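Long-range contact in 2,3-dihydroxybenzoate-AMP ligase (Bacillus subtilis, PDB 1MDF), which is a ligase by name and a member of the AMP-binding enzyme family of the ANL clan, with a separate C-terminal family domain: residues 224-229 against 273-278. Numbering follows the deposited sequence.
Sequences TVYLAA and VTITAL
T276 reaches strand 225-228 through its side chain: OG1 stands anti to its own backbone N (chi1 -170°) and donates to L227 O at 2.6 Å, tilted off the carbonyl plane. T276 OG1 also lies 3.5 Å from L227 CB, and the two side chains run side by side in one direction. At the other end T274 OG1, turned between its backbone N and carbonyl carbon (chi1 60°), receives the N-H of V225 at 3.1 Å, almost straight at 175°. V225 O accepts twice, from T274 N at 2.7 Å in the carbonyl plane and from I275 N outside that plane. The latter bond and L227 N to I275 O (2.8 Å) define the parallel Y226-I275 bridge inside a mixed sheet, where strand 225-228 lies between 252-255 and 275-278; helix 261-271 makes the crossover from strand 252-255 to 275-278. Y226 and I275 share one face, Y226 CD1 meeting I275 CG2 at 3.9 Å, while Y226 OH reaches to 3.7 Å from A277 CB. L227 lies on the other face, its CB 4.0 Å from V273 CG1, and I268 of the helix touches both residues. Past the end of strand 225-228, a water accepts from A229 N and donates to A277 O.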
loop_
_atom_site.group_PDB
_atom_site.type_symbol
_atom_site.label_atom_id
_atom_site.label_comp_id
_atom_site.label_asym_id
_atom_site.label_seq_id
_atom_site.Cartn_x
_atom_site.Cartn_y
_atom_site.Cartn_z
ATOM N N THR A 224 -10.839 -16.817 -7.828
ATOM C CA THR A 224 -9.645 -16.103 -7.414
ATOM C C THR A 224 -9.173 -16.546 -6.038
ATOM O O THR A 224 -9.951 -16.614 -5.091
ATOM C CB THR A 224 -9.888 -14.578 -7.372
ATOM O OG1 THR A 224 -10.238 -14.108 -8.681
ATOM C CG2 THR A 224 -8.636 -13.860 -6.897
ATOM N N VAL A 225 -7.890 -16.869 -5.947
ATOM C CA VAL A 225 -7.283 -17.275 -4.685
ATOM C C VAL A 225 -6.100 -16.331 -4.535
ATOM O O VAL A 225 -5.039 -16.521 -5.145
ATOM C CB VAL A 225 -6.821 -18.761 -4.711
ATOM C CG1 VAL A 225 -6.257 -19.166 -3.352
ATOM C CG2 VAL A 225 -8.006 -19.656 -5.045
ATOM N N TYR A 226 -6.329 -15.288 -3.738
ATOM C CA TYR A 226 -5.359 -14.233 -3.482
ATOM C C TYR A 226 -4.519 -14.468 -2.238
ATOM O O TYR A 226 -5.059 -14.647 -1.153
ATOM C CB TYR A 226 -6.101 -12.914 -3.327
ATOM C CG TYR A 226 -5.230 -11.706 -3.081
ATOM C CD1 TYR A 226 -4.792 -10.919 -4.136
ATOM C CD2 TYR A 226 -4.885 -11.323 -1.782
ATOM C CE1 TYR A 226 -4.044 -9.775 -3.916
ATOM C CE2 TYR A 226 -4.132 -10.181 -1.547
ATOM C CZ TYR A 226 -3.715 -9.409 -2.621
ATOM O OH TYR A 226 -2.973 -8.271 -2.398
ATOM N N LEU A 227 -3.198 -14.458 -2.395
ATOM C CA LEU A 227 -2.305 -14.632 -1.256
ATOM C C LEU A 227 -1.930 -13.268 -0.694
ATOM O O LEU A 227 -1.331 -12.440 -1.388
ATOM C CB LEU A 227 -1.015 -15.349 -1.659
ATOM C CG LEU A 227 -0.013 -15.425 -0.500
ATOM C CD1 LEU A 227 -0.482 -16.484 0.499
ATOM C CD2 LEU A 227 1.374 -15.769 -1.004
ATOM N N ALA A 228 -2.299 -13.026 0.555
ATOM C CA ALA A 228 -1.952 -11.774 1.206
ATOM C C ALA A 228 -0.520 -11.970 1.712
ATOM O O ALA A 228 -0.297 -12.645 2.713
ATOM C CB ALA A 228 -2.889 -11.512 2.363
ATOM N N ALA A 229 0.449 -11.400 1.005
ATOM C CA ALA A 229 1.847 -11.539 1.396
ATOM C C ALA A 229 2.370 -10.265 2.062
ATOM O O ALA A 229 3.168 -10.326 2.997
ATOM C CB ALA A 229 2.703 -11.904 0.168
ATOM N N VAL A 273 -3.015 -20.576 -4.964
ATOM C CA VAL A 273 -3.329 -19.173 -5.175
ATOM C C VAL A 273 -3.149 -18.794 -6.654
ATOM O O VAL A 273 -2.187 -19.214 -7.302
ATOM C CB VAL A 273 -2.429 -18.266 -4.293
ATOM C CG1 VAL A 273 -2.248 -18.894 -2.923
ATOM C CG2 VAL A 273 -1.093 -18.044 -4.954
ATOM N N THR A 274 -4.080 -18.002 -7.182
ATOM C CA THR A 274 -4.017 -17.569 -8.579
ATOM C C THR A 274 -3.472 -16.160 -8.681
ATOM O O THR A 274 -3.204 -15.667 -9.774
ATOM C CB THR A 274 -5.402 -17.594 -9.255
ATOM O OG1 THR A 274 -6.302 -16.720 -8.559
ATOM C CG2 THR A 274 -5.958 -18.992 -9.249
ATOM N N ILE A 275 -3.302 -15.507 -7.540
ATOM C CA ILE A 275 -2.779 -14.153 -7.556
ATOM C C ILE A 275 -2.262 -13.664 -6.209
ATOM O O ILE A 275 -2.750 -14.059 -5.150
ATOM C CB ILE A 275 -3.858 -13.168 -8.088
ATOM C CG1 ILE A 275 -3.307 -11.745 -8.082
ATOM C CG2 ILE A 275 -5.141 -13.291 -7.262
ATOM C CD1 ILE A 275 -4.103 -10.784 -8.905
ATOM N N THR A 276 -1.242 -12.824 -6.263
ATOM C CA THR A 276 -0.674 -12.229 -5.066
ATOM C C THR A 276 0.011 -10.922 -5.473
ATOM O O THR A 276 0.157 -10.648 -6.669
ATOM C CB THR A 276 0.312 -13.186 -4.346
ATOM O OG1 THR A 276 0.643 -12.631 -3.065
ATOM C CG2 THR A 276 1.579 -13.392 -5.150
ATOM N N ALA A 277 0.403 -10.117 -4.485
ATOM C CA ALA A 277 1.023 -8.813 -4.737
ATOM C C ALA A 277 2.316 -8.594 -3.966
ATOM O O ALA A 277 2.414 -8.919 -2.786
ATOM C CB ALA A 277 0.039 -7.705 -4.411
ATOM N N LEU A 278 3.301 -8.018 -4.649
ATOM C CA LEU A 278 4.611 -7.755 -4.071
ATOM C C LEU A 278 5.044 -6.335 -4.414
ATOM O O LEU A 278 4.401 -5.652 -5.206
ATOM C CB LEU A 278 5.655 -8.720 -4.655
ATOM C CG LEU A 278 5.331 -10.191 -4.956
ATOM C CD1 LEU A 278 6.505 -10.813 -5.705
ATOM C CD2 LEU A 278 5.050 -10.958 -3.670
HETATM O O HOH W 1 0.022 -9.627 -1.002
#